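Local coordinates for protein trichothecene 3-O-acetyltransferase (Gibberella zeae, PDB 3B2S) that probably transfers an acetyl group from acetyl-coenzyme A to the 3-hydroxyl group of trichothecene toxins, at residues 291-296 with 311-316; 378-383 with 411-416. One frame throughout, in Å; residues are numbered along the deposited sequence.

Contact 1: 291-296 with 311-316; sequences RAVDAR and NMTYHN. With COA (coenzyme A), chain D; B2S ((3alpha,7alpha)-3,7,15-trihydroxy-12,13-epoxytrichothec-9-en-8-one), chain E.
With chi1 at -49° and further bends at chi2 and chi3, Met312 curls back over Ala292, while chi1 of 58° in Thr313 places OG1 alongside the stem of Arg291. Both pairs belong to an antiparallel strand pairing at one edge of the mixed sheet of this CoA-dependent acyltransferase, with 310-318 the outermost strand. Arg291-Thr313 and Val293-Asn311 are hydrogen-bonded pairs; between them Ala292 and Met312 form a non-hydrogen-bonded pair. Here Met312 SD lies 3.8 Å from Ala292 CB, and Met312 CE continues to 3.6 Å from B2S O2, so the thioether helps wall the toxin site. On the other face of the sheet Thr313 OG1 is 3.6 Å from Arg291 CB, and Val293 CG2 meets Thr313 CG2 at 3.9 Å where the side chains cross nearly at right angles. Helix 340-356 adds Met343 to this face. The extended Arg291 chain carries its guanidinium to Asp262 and Asp263, with coenzyme A CDP 4.1 Å above its plane. Asp294 N points to the pantetheine carbonyl O9P, modelled so close that the exact length is doubtful. At the guanidinium edge, in plane, water 1 accepts from Arg291 NH1 at 3.0 Å and lies 2.9 Å from Thr313 OG1, bridging the two strands.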
loop_
_atom_site.group_PDB
_atom_site.type_symbol
_atom_site.label_atom_id
_atom_site.label_comp_id
_atom_site.label_asym_id
_atom_site.label_seq_id
_atom_site.Cartn_x
_atom_site.Cartn_y
_atom_site.Cartn_z
ATOM N N ARG A 291 -0.836 11.891 -0.965
ATOM C CA ARG A 291 -1.128 10.872 -1.963
ATOM C C ARG A 291 0.143 10.108 -2.342
ATOM O O ARG A 291 1.105 10.716 -2.780
ATOM C CB ARG A 291 -1.737 11.518 -3.207
ATOM C CG ARG A 291 -2.223 10.475 -4.255
ATOM C CD ARG A 291 -2.478 11.176 -5.590
ATOM N NE ARG A 291 -3.338 10.369 -6.478
ATOM C CZ ARG A 291 -3.747 10.784 -7.682
ATOM N NH1 ARG A 291 -3.335 11.964 -8.148
ATOM N NH2 ARG A 291 -4.559 10.027 -8.411
ATOM N N ALA A 292 0.135 8.783 -2.189
ATOM C CA ALA A 292 1.339 7.992 -2.514
ATOM C C ALA A 292 1.497 7.896 -4.025
ATOM O O ALA A 292 0.496 7.737 -4.760
ATOM C CB ALA A 292 1.288 6.568 -1.878
ATOM N N VAL A 293 2.745 8.005 -4.485
ATOM C CA VAL A 293 3.044 8.016 -5.908
ATOM C C VAL A 293 4.297 7.140 -6.126
ATOM O O VAL A 293 5.292 7.294 -5.433
ATOM C CB VAL A 293 3.316 9.458 -6.408
ATOM C CG1 VAL A 293 3.668 9.475 -7.940
ATOM C CG2 VAL A 293 2.085 10.349 -6.175
ATOM N N ASP A 294 4.204 6.207 -7.063
ATOM C CA ASP A 294 5.362 5.407 -7.518
ATOM C C ASP A 294 6.329 6.327 -8.257
ATOM O O ASP A 294 5.957 7.062 -9.200
ATOM C CB ASP A 294 4.848 4.256 -8.406
ATOM C CG ASP A 294 5.956 3.451 -9.061
ATOM O OD1 ASP A 294 7.107 3.474 -8.580
ATOM O OD2 ASP A 294 5.650 2.783 -10.070
ATOM N N ALA A 295 7.564 6.348 -7.787
ATOM C CA ALA A 295 8.565 7.252 -8.304
ATOM C C ALA A 295 9.488 6.599 -9.375
ATOM O O ALA A 295 10.364 7.271 -9.938
ATOM C CB ALA A 295 9.382 7.817 -7.162
ATOM N N ARG A 296 9.265 5.319 -9.685
ATOM C CA ARG A 296 10.076 4.657 -10.716
ATOM C C ARG A 296 10.017 5.398 -12.077
ATOM O O ARG A 296 11.070 5.629 -12.682
ATOM C CB ARG A 296 9.647 3.200 -10.906
ATOM C CG ARG A 296 10.049 2.259 -9.745
ATOM C CD ARG A 296 9.177 1.002 -9.735
ATOM N NE ARG A 296 9.498 0.115 -8.603
ATOM C CZ ARG A 296 9.128 0.304 -7.333
ATOM N NH1 ARG A 296 8.386 1.365 -6.967
ATOM N NH2 ARG A 296 9.489 -0.592 -6.421
ATOM N N ASN A 311 7.085 8.099 -3.249
ATOM C CA ASN A 311 7.033 9.365 -2.549
ATOM C C ASN A 311 5.556 9.689 -2.378
ATOM O O ASN A 311 4.696 8.814 -2.577
ATOM C CB ASN A 311 7.799 10.437 -3.335
ATOM C CG ASN A 311 8.239 11.616 -2.469
ATOM O OD1 ASN A 311 7.697 11.845 -1.395
ATOM N ND2 ASN A 311 9.212 12.383 -2.963
ATOM N N MET A 312 5.265 10.904 -1.934
ATOM C CA MET A 312 3.896 11.395 -1.811
ATOM C C MET A 312 3.787 12.716 -2.565
ATOM O O MET A 312 4.805 13.378 -2.820
ATOM C CB MET A 312 3.550 11.688 -0.354
ATOM C CG MET A 312 3.894 10.596 0.634
ATOM S SD MET A 312 2.904 9.119 0.479
ATOM C CE MET A 312 1.369 9.651 1.261
ATOM N N THR A 313 2.558 13.106 -2.907
ATOM C CA THR A 313 2.309 14.506 -3.277
ATOM C C THR A 313 1.396 15.044 -2.193
ATOM O O THR A 313 0.588 14.290 -1.646
ATOM C CB THR A 313 1.643 14.676 -4.679
ATOM O OG1 THR A 313 0.407 13.962 -4.733
ATOM C CG2 THR A 313 2.571 14.199 -5.789
ATOM N N TYR A 314 1.559 16.330 -1.866
ATOM C CA TYR A 314 0.823 16.985 -0.757
ATOM C C TYR A 314 -0.011 18.115 -1.346
ATOM O O TYR A 314 0.458 18.819 -2.249
ATOM C CB TYR A 314 1.796 17.563 0.290
ATOM C CG TYR A 314 2.695 16.475 0.849
ATOM C CD1 TYR A 314 3.973 16.269 0.324
ATOM C CD2 TYR A 314 2.230 15.602 1.833
ATOM C CE1 TYR A 314 4.795 15.221 0.810
ATOM C CE2 TYR A 314 3.039 14.553 2.334
ATOM C CZ TYR A 314 4.304 14.364 1.794
ATOM O OH TYR A 314 5.097 13.325 2.263
ATOM N N HIS A 315 -1.225 18.248 -0.822
ATOM C CA HIS A 315 -2.256 19.181 -1.297
ATOM C C HIS A 315 -2.944 19.794 -0.082
ATOM O O HIS A 315 -3.612 19.102 0.670
ATOM C CB HIS A 315 -3.271 18.410 -2.147
ATOM C CG HIS A 315 -2.620 17.625 -3.244
ATOM N ND1 HIS A 315 -2.159 16.333 -3.067
ATOM C CD2 HIS A 315 -2.242 17.992 -4.487
ATOM C CE1 HIS A 315 -1.572 15.925 -4.182
ATOM N NE2 HIS A 315 -1.595 16.916 -5.049
ATOM N N ASN A 316 -2.786 21.106 0.086
ATOM C CA ASN A 316 -3.307 21.789 1.261
ATOM C C ASN A 316 -4.383 22.804 0.904
ATOM O O ASN A 316 -4.215 23.580 -0.028
ATOM C CB ASN A 316 -2.157 22.459 2.001
ATOM C CG ASN A 316 -1.264 21.452 2.681
ATOM O OD1 ASN A 316 -1.601 20.950 3.749
ATOM N ND2 ASN A 316 -0.130 21.126 2.049
HETATM N N1A COA D . -5.654 12.661 -22.766
HETATM C C2A COA D . -6.577 12.224 -21.827
HETATM N N3A COA D . -6.168 11.343 -20.840
HETATM C C4A COA D . -4.867 10.914 -20.806
HETATM C C5A COA D . -3.937 11.337 -21.760
HETATM C C6A COA D . -4.339 12.226 -22.766
HETATM N N6A COA D . -3.611 12.344 -23.885
HETATM N N7A COA D . -2.748 10.741 -21.476
HETATM C C8A COA D . -2.902 9.959 -20.379
HETATM N N9A COA D . -4.210 10.057 -19.960
HETATM C C1B COA D . -4.847 9.382 -18.815
HETATM C C2B COA D . -5.022 7.883 -19.049
HETATM O O2B COA D . -6.161 7.610 -19.843
HETATM C C3B COA D . -5.140 7.380 -17.621
HETATM O O3B COA D . -6.432 7.644 -17.125
HETATM P P3B COA D . -7.498 6.473 -16.876
HETATM O O7A COA D . -7.861 5.786 -18.179
HETATM O O8A COA D . -6.904 5.434 -15.939
HETATM O O9A COA D . -8.738 7.111 -16.301
HETATM C C4B COA D . -4.245 8.330 -16.848
HETATM O O4B COA D . -4.099 9.512 -17.616
HETATM C C5B COA D . -2.890 7.727 -16.508
HETATM O O5B COA D . -2.319 8.647 -15.610
HETATM P P1A COA D . -1.277 8.170 -14.477
HETATM O O1A COA D . -0.930 9.368 -13.615
HETATM O O2A COA D . -0.031 7.584 -15.139
HETATM O O3A COA D . -2.020 6.982 -13.665
HETATM P P2A COA D . -3.165 7.136 -12.537
HETATM O O4A COA D . -4.140 5.998 -12.777
HETATM O O5A COA D . -3.783 8.525 -12.520
HETATM O O6A COA D . -2.426 6.903 -11.101
HETATM C CBP COA D . -1.002 7.446 -9.196
HETATM C CCP COA D . -1.835 7.970 -10.369
HETATM C CDP COA D . -0.238 8.644 -8.639
HETATM C CEP COA D . -1.954 6.944 -8.125
HETATM C CAP COA D . -0.074 6.286 -9.664
HETATM O OAP COA D . 0.696 6.646 -10.801
HETATM C C9P COA D . 0.878 5.686 -8.643
HETATM O O9P COA D . 2.156 6.229 -8.570
HETATM N N8P COA D . 0.508 4.652 -7.871
HETATM C C7P COA D . 0.867 4.537 -6.450
HETATM C C6P COA D . 2.106 3.665 -6.214
HETATM C C5P COA D . 2.137 3.066 -4.834
HETATM O O5P COA D . 1.221 3.324 -4.041
HETATM N N4P COA D . 3.169 2.258 -4.538
HETATM C C13 B2S E . -0.068 6.145 3.112
HETATM O O2 B2S E . 0.875 6.168 1.958
HETATM C C12 B2S E . 1.042 5.117 2.957
HETATM C C5 B2S E . 2.358 5.092 3.753
HETATM C C14 B2S E . 3.003 6.493 3.927
HETATM C C4 B2S E . 3.191 4.203 2.772
HETATM C C3 B2S E . 2.161 3.486 1.843
HETATM O O3 B2S E . 2.369 2.056 1.786
HETATM C C2 B2S E . 0.799 3.721 2.500
HETATM O O1 B2S E . 0.634 2.750 3.594
HETATM C C11 B2S E . 1.194 3.120 4.936
HETATM C C10 B2S E . 1.119 2.086 5.913
HETATM C C9 B2S E . 0.877 2.641 7.184
HETATM C C16 B2S E . 0.694 1.734 8.413
HETATM C C8 B2S E . 0.838 4.053 7.310
HETATM O O5 B2S E . 0.650 4.579 8.413
HETATM C C7 B2S E . 1.037 4.974 6.047
HETATM O O4 B2S E . 1.336 6.343 6.356
HETATM C C6 B2S E . 2.114 4.357 5.110
HETATM C C15 B2S E . 3.435 4.092 5.885
HETATM O O6 B2S E . 3.252 4.589 7.227
HETATM O O HOH W 1 -1.156 13.704 -7.145
#

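Contact 2: 378-383 with 411-416; sequences SSWAKV and LMYFMP. With COA (coenzyme A), chain D; B2S ((3alpha,7alpha)-3,7,15-trihydroxy-12,13-epoxytrichothec-9-en-8-one), chain E.
Trp380 lays one face of its indole across the Tyr413 ring, with Tyr413 CD2 3.4 Å above the indole plane and displaced toward its rim. The six-membered ring of Trp380 and the Tyr413 ring are inclined at 40°, so the overlap is oblique. The rings meet at the end of the parallel pairing of strands 375-379 and 411-414, inner strands of the mixed sheet, where the first strand runs into an ST turn and then a type I turn from Trp380 to Val383. Three backbone bonds zip the segments together: Ser378 N to Met412 O, Phe414 N to Ser378 O and Trp380 N to Phe414 O. Beyond the ladder, Met415 makes a Met-aromatic contact with Trp380, its CE 4.1 Å from Trp380 CE3, and Pro416 CG packs against Val383 CG2 at 3.5 Å.

Ser379 and Phe414 share the opposite face of the sheet, which helix 261-277 covers. Ser379 turns its hydroxyl away from its own amide nitrogen (chi1 177°), which brings OG to 3.3 Å from Phe414 CD2; OG also accepts from Ala381 N, closing the ST turn, and is hydrogen-bonded to Asp262 of that helix. Ser378 and Tyr413, on the other face, both reach bound groups. Ser378 OG lies 2.9 Å from coenzyme A O5P and Ser378 CB 3.7 Å from B2S C2, at the meeting of cofactor and toxin. Tyr413, with the indole over one face of its ring and probably steadied by it, donates from OH to B2S O1 at 2.8 Å, an oxygen that lies near the tyrosine ring plane.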
loop_
_atom_site.group_PDB
_atom_site.type_symbol
_atom_site.label_atom_id
_atom_site.label_comp_id
_atom_site.label_asym_id
_atom_site.label_seq_id
_atom_site.Cartn_x
_atom_site.Cartn_y
_atom_site.Cartn_z
ATOM N N SER A 378 -3.059 5.603 -0.405
ATOM C CA SER A 378 -2.170 4.913 -1.322
ATOM C C SER A 378 -2.976 4.030 -2.275
ATOM O O SER A 378 -3.621 3.069 -1.842
ATOM C CB SER A 378 -1.174 4.038 -0.557
ATOM O OG SER A 378 -0.213 3.531 -1.486
ATOM N N SER A 379 -2.895 4.332 -3.574
ATOM C CA SER A 379 -3.604 3.560 -4.588
ATOM C C SER A 379 -2.749 2.412 -5.069
ATOM O O SER A 379 -1.639 2.631 -5.590
ATOM C CB SER A 379 -3.909 4.427 -5.800
ATOM O OG SER A 379 -4.538 3.649 -6.800
ATOM N N TRP A 380 -3.282 1.200 -4.918
ATOM C CA TRP A 380 -2.665 0.003 -5.516
ATOM C C TRP A 380 -3.354 -0.368 -6.809
ATOM O O TRP A 380 -3.217 -1.498 -7.291
ATOM C CB TRP A 380 -2.742 -1.178 -4.532
ATOM C CG TRP A 380 -2.068 -0.912 -3.220
ATOM C CD1 TRP A 380 -1.130 0.045 -2.967
ATOM C CD2 TRP A 380 -2.240 -1.644 -1.993
ATOM N NE1 TRP A 380 -0.712 -0.032 -1.653
ATOM C CE2 TRP A 380 -1.375 -1.058 -1.033
ATOM C CE3 TRP A 380 -3.043 -2.734 -1.609
ATOM C CZ2 TRP A 380 -1.289 -1.524 0.300
ATOM C CZ3 TRP A 380 -2.960 -3.198 -0.292
ATOM C CH2 TRP A 380 -2.083 -2.588 0.647
ATOM N N ALA A 381 -4.104 0.578 -7.382
ATOM C CA ALA A 381 -5.000 0.257 -8.506
ATOM C C ALA A 381 -4.297 -0.365 -9.715
ATOM O O ALA A 381 -4.870 -1.230 -10.356
ATOM C CB ALA A 381 -5.821 1.486 -8.950
ATOM N N LYS A 382 -3.096 0.103 -9.996
ATOM C CA LYS A 382 -2.346 -0.333 -11.196
ATOM C C LYS A 382 -1.530 -1.662 -11.021
ATOM O O LYS A 382 -0.976 -2.143 -11.947
ATOM C CB LYS A 382 -1.443 0.795 -11.697
ATOM C CG LYS A 382 -0.168 0.929 -10.902
ATOM C CD LYS A 382 0.346 2.338 -10.911
ATOM C CE LYS A 382 1.393 2.505 -9.817
ATOM N NZ LYS A 382 1.099 1.680 -8.612
ATOM N N VAL A 383 -1.500 -2.207 -9.833
ATOM C CA VAL A 383 -0.630 -3.390 -9.698
ATOM C C VAL A 383 -1.312 -4.614 -10.320
ATOM O O VAL A 383 -2.532 -4.611 -10.497
ATOM C CB VAL A 383 -0.051 -3.627 -8.277
ATOM C CG1 VAL A 383 0.675 -2.375 -7.771
ATOM C CG2 VAL A 383 -1.102 -4.074 -7.288
ATOM N N LEU A 411 -6.156 6.990 7.107
ATOM C CA LEU A 411 -5.416 6.151 6.172
ATOM C C LEU A 411 -6.397 5.433 5.254
ATOM O O LEU A 411 -7.451 4.953 5.691
ATOM C CB LEU A 411 -4.547 5.147 6.946
ATOM C CG LEU A 411 -3.635 4.193 6.160
ATOM C CD1 LEU A 411 -2.571 4.981 5.366
ATOM C CD2 LEU A 411 -2.974 3.224 7.135
ATOM N N MET A 412 -6.029 5.346 3.973
ATOM C CA MET A 412 -6.903 4.789 2.945
ATOM C C MET A 412 -6.081 4.130 1.846
ATOM O O MET A 412 -4.935 4.524 1.624
ATOM C CB MET A 412 -7.708 5.908 2.310
ATOM C CG MET A 412 -8.498 6.732 3.320
ATOM S SD MET A 412 -9.560 7.875 2.444
ATOM C CE MET A 412 -10.211 8.730 3.887
ATOM N N TYR A 413 -6.670 3.125 1.189
ATOM C CA TYR A 413 -6.039 2.425 0.050
ATOM C C TYR A 413 -7.046 2.215 -1.084
ATOM O O TYR A 413 -8.222 2.054 -0.821
ATOM C CB TYR A 413 -5.564 1.032 0.501
ATOM C CG TYR A 413 -4.521 1.070 1.590
ATOM C CD1 TYR A 413 -4.856 0.840 2.935
ATOM C CD2 TYR A 413 -3.187 1.320 1.270
ATOM C CE1 TYR A 413 -3.881 0.883 3.924
ATOM C CE2 TYR A 413 -2.205 1.359 2.249
ATOM C CZ TYR A 413 -2.558 1.147 3.564
ATOM O OH TYR A 413 -1.548 1.211 4.501
ATOM N N PHE A 414 -6.579 2.187 -2.332
ATOM C CA PHE A 414 -7.340 1.516 -3.409
ATOM C C PHE A 414 -6.749 0.152 -3.650
ATOM O O PHE A 414 -5.523 0.005 -3.728
ATOM C CB PHE A 414 -7.299 2.283 -4.750
ATOM C CG PHE A 414 -7.870 3.687 -4.694
ATOM C CD1 PHE A 414 -8.723 4.073 -3.671
ATOM C CD2 PHE A 414 -7.537 4.622 -5.689
ATOM C CE1 PHE A 414 -9.239 5.388 -3.614
ATOM C CE2 PHE A 414 -8.042 5.928 -5.655
ATOM C CZ PHE A 414 -8.907 6.309 -4.609
ATOM N N MET A 415 -7.616 -0.847 -3.790
ATOM C CA MET A 415 -7.174 -2.195 -4.136
ATOM C C MET A 415 -6.727 -2.227 -5.605
ATOM O O MET A 415 -7.043 -1.310 -6.367
ATOM C CB MET A 415 -8.300 -3.206 -3.872
ATOM C CG MET A 415 -8.739 -3.279 -2.396
ATOM S SD MET A 415 -7.364 -3.683 -1.281
ATOM C CE MET A 415 -6.906 -2.096 -0.563
ATOM N N PRO A 416 -5.967 -3.270 -6.003
ATOM C CA PRO A 416 -5.756 -3.509 -7.432
ATOM C C PRO A 416 -7.090 -3.492 -8.154
ATOM O O PRO A 416 -8.056 -4.105 -7.705
ATOM C CB PRO A 416 -5.109 -4.910 -7.462
ATOM C CG PRO A 416 -4.343 -4.941 -6.142
ATOM C CD PRO A 416 -5.263 -4.261 -5.167
HETATM N N1A COA D . -5.654 12.661 -22.766
HETATM C C2A COA D . -6.577 12.224 -21.827
HETATM N N3A COA D . -6.168 11.343 -20.840
HETATM C C4A COA D . -4.867 10.914 -20.806
HETATM C C5A COA D . -3.937 11.337 -21.760
HETATM C C6A COA D . -4.339 12.226 -22.766
HETATM N N6A COA D . -3.611 12.344 -23.885
HETATM N N7A COA D . -2.748 10.741 -21.476
HETATM C C8A COA D . -2.902 9.959 -20.379
HETATM N N9A COA D . -4.210 10.057 -19.960
HETATM C C1B COA D . -4.847 9.382 -18.815
HETATM C C2B COA D . -5.022 7.883 -19.049
HETATM O O2B COA D . -6.161 7.610 -19.843
HETATM C C3B COA D . -5.140 7.380 -17.621
HETATM O O3B COA D . -6.432 7.644 -17.125
HETATM P P3B COA D . -7.498 6.473 -16.876
HETATM O O7A COA D . -7.861 5.786 -18.179
HETATM O O8A COA D . -6.904 5.434 -15.939
HETATM O O9A COA D . -8.738 7.111 -16.301
HETATM C C4B COA D . -4.245 8.330 -16.848
HETATM O O4B COA D . -4.099 9.512 -17.616
HETATM C C5B COA D . -2.890 7.727 -16.508
HETATM O O5B COA D . -2.319 8.647 -15.610
HETATM P P1A COA D . -1.277 8.170 -14.477
HETATM O O1A COA D . -0.930 9.368 -13.615
HETATM O O2A COA D . -0.031 7.584 -15.139
HETATM O O3A COA D . -2.020 6.982 -13.665
HETATM P P2A COA D . -3.165 7.136 -12.537
HETATM O O4A COA D . -4.140 5.998 -12.777
HETATM O O5A COA D . -3.783 8.525 -12.520
HETATM O O6A COA D . -2.426 6.903 -11.101
HETATM C CBP COA D . -1.002 7.446 -9.196
HETATM C CCP COA D . -1.835 7.970 -10.369
HETATM C CDP COA D . -0.238 8.644 -8.639
HETATM C CEP COA D . -1.954 6.944 -8.125
HETATM C CAP COA D . -0.074 6.286 -9.664
HETATM O OAP COA D . 0.696 6.646 -10.801
HETATM C C9P COA D . 0.878 5.686 -8.643
HETATM O O9P COA D . 2.156 6.229 -8.570
HETATM N N8P COA D . 0.508 4.652 -7.871
HETATM C C7P COA D . 0.867 4.537 -6.450
HETATM C C6P COA D . 2.106 3.665 -6.214
HETATM C C5P COA D . 2.137 3.066 -4.834
HETATM O O5P COA D . 1.221 3.324 -4.041
HETATM N N4P COA D . 3.169 2.258 -4.538
HETATM C C13 B2S E . -0.068 6.145 3.112
HETATM O O2 B2S E . 0.875 6.168 1.958
HETATM C C12 B2S E . 1.042 5.117 2.957
HETATM C C5 B2S E . 2.358 5.092 3.753
HETATM C C14 B2S E . 3.003 6.493 3.927
HETATM C C4 B2S E . 3.191 4.203 2.772
HETATM C C3 B2S E . 2.161 3.486 1.843
HETATM O O3 B2S E . 2.369 2.056 1.786
HETATM C C2 B2S E . 0.799 3.721 2.500
HETATM O O1 B2S E . 0.634 2.750 3.594
HETATM C C11 B2S E . 1.194 3.120 4.936
HETATM C C10 B2S E . 1.119 2.086 5.913
HETATM C C9 B2S E . 0.877 2.641 7.184
HETATM C C16 B2S E . 0.694 1.734 8.413
HETATM C C8 B2S E . 0.838 4.053 7.310
HETATM O O5 B2S E . 0.650 4.579 8.413
HETATM C C7 B2S E . 1.037 4.974 6.047
HETATM O O4 B2S E . 1.336 6.343 6.356
HETATM C C6 B2S E . 2.114 4.357 5.110
HETATM C C15 B2S E . 3.435 4.092 5.885
HETATM O O6 B2S E . 3.252 4.589 7.227
#

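In the fold
Contact 1 closes before contact 2 opens along the chain, and their centres are 13 Å apart. Both belong to the same seven-stranded mixed sheet, where strands 310-318, 286-294, 375-379 and 411-414 follow one another in that order. The middle two are parallel neighbours, joined through backbone bonding between Ala292 and Leu377, and the contacts touch where Ala292 CB comes 3.4 Å from Ser378 OG. Four adjacent strands thus line a common site: both contacts meet coenzyme A and the trichothecene. His156, directly after strand 147-155 of the five-stranded sheet, also bonds the toxin, consistent with a reaction site between the two sheets.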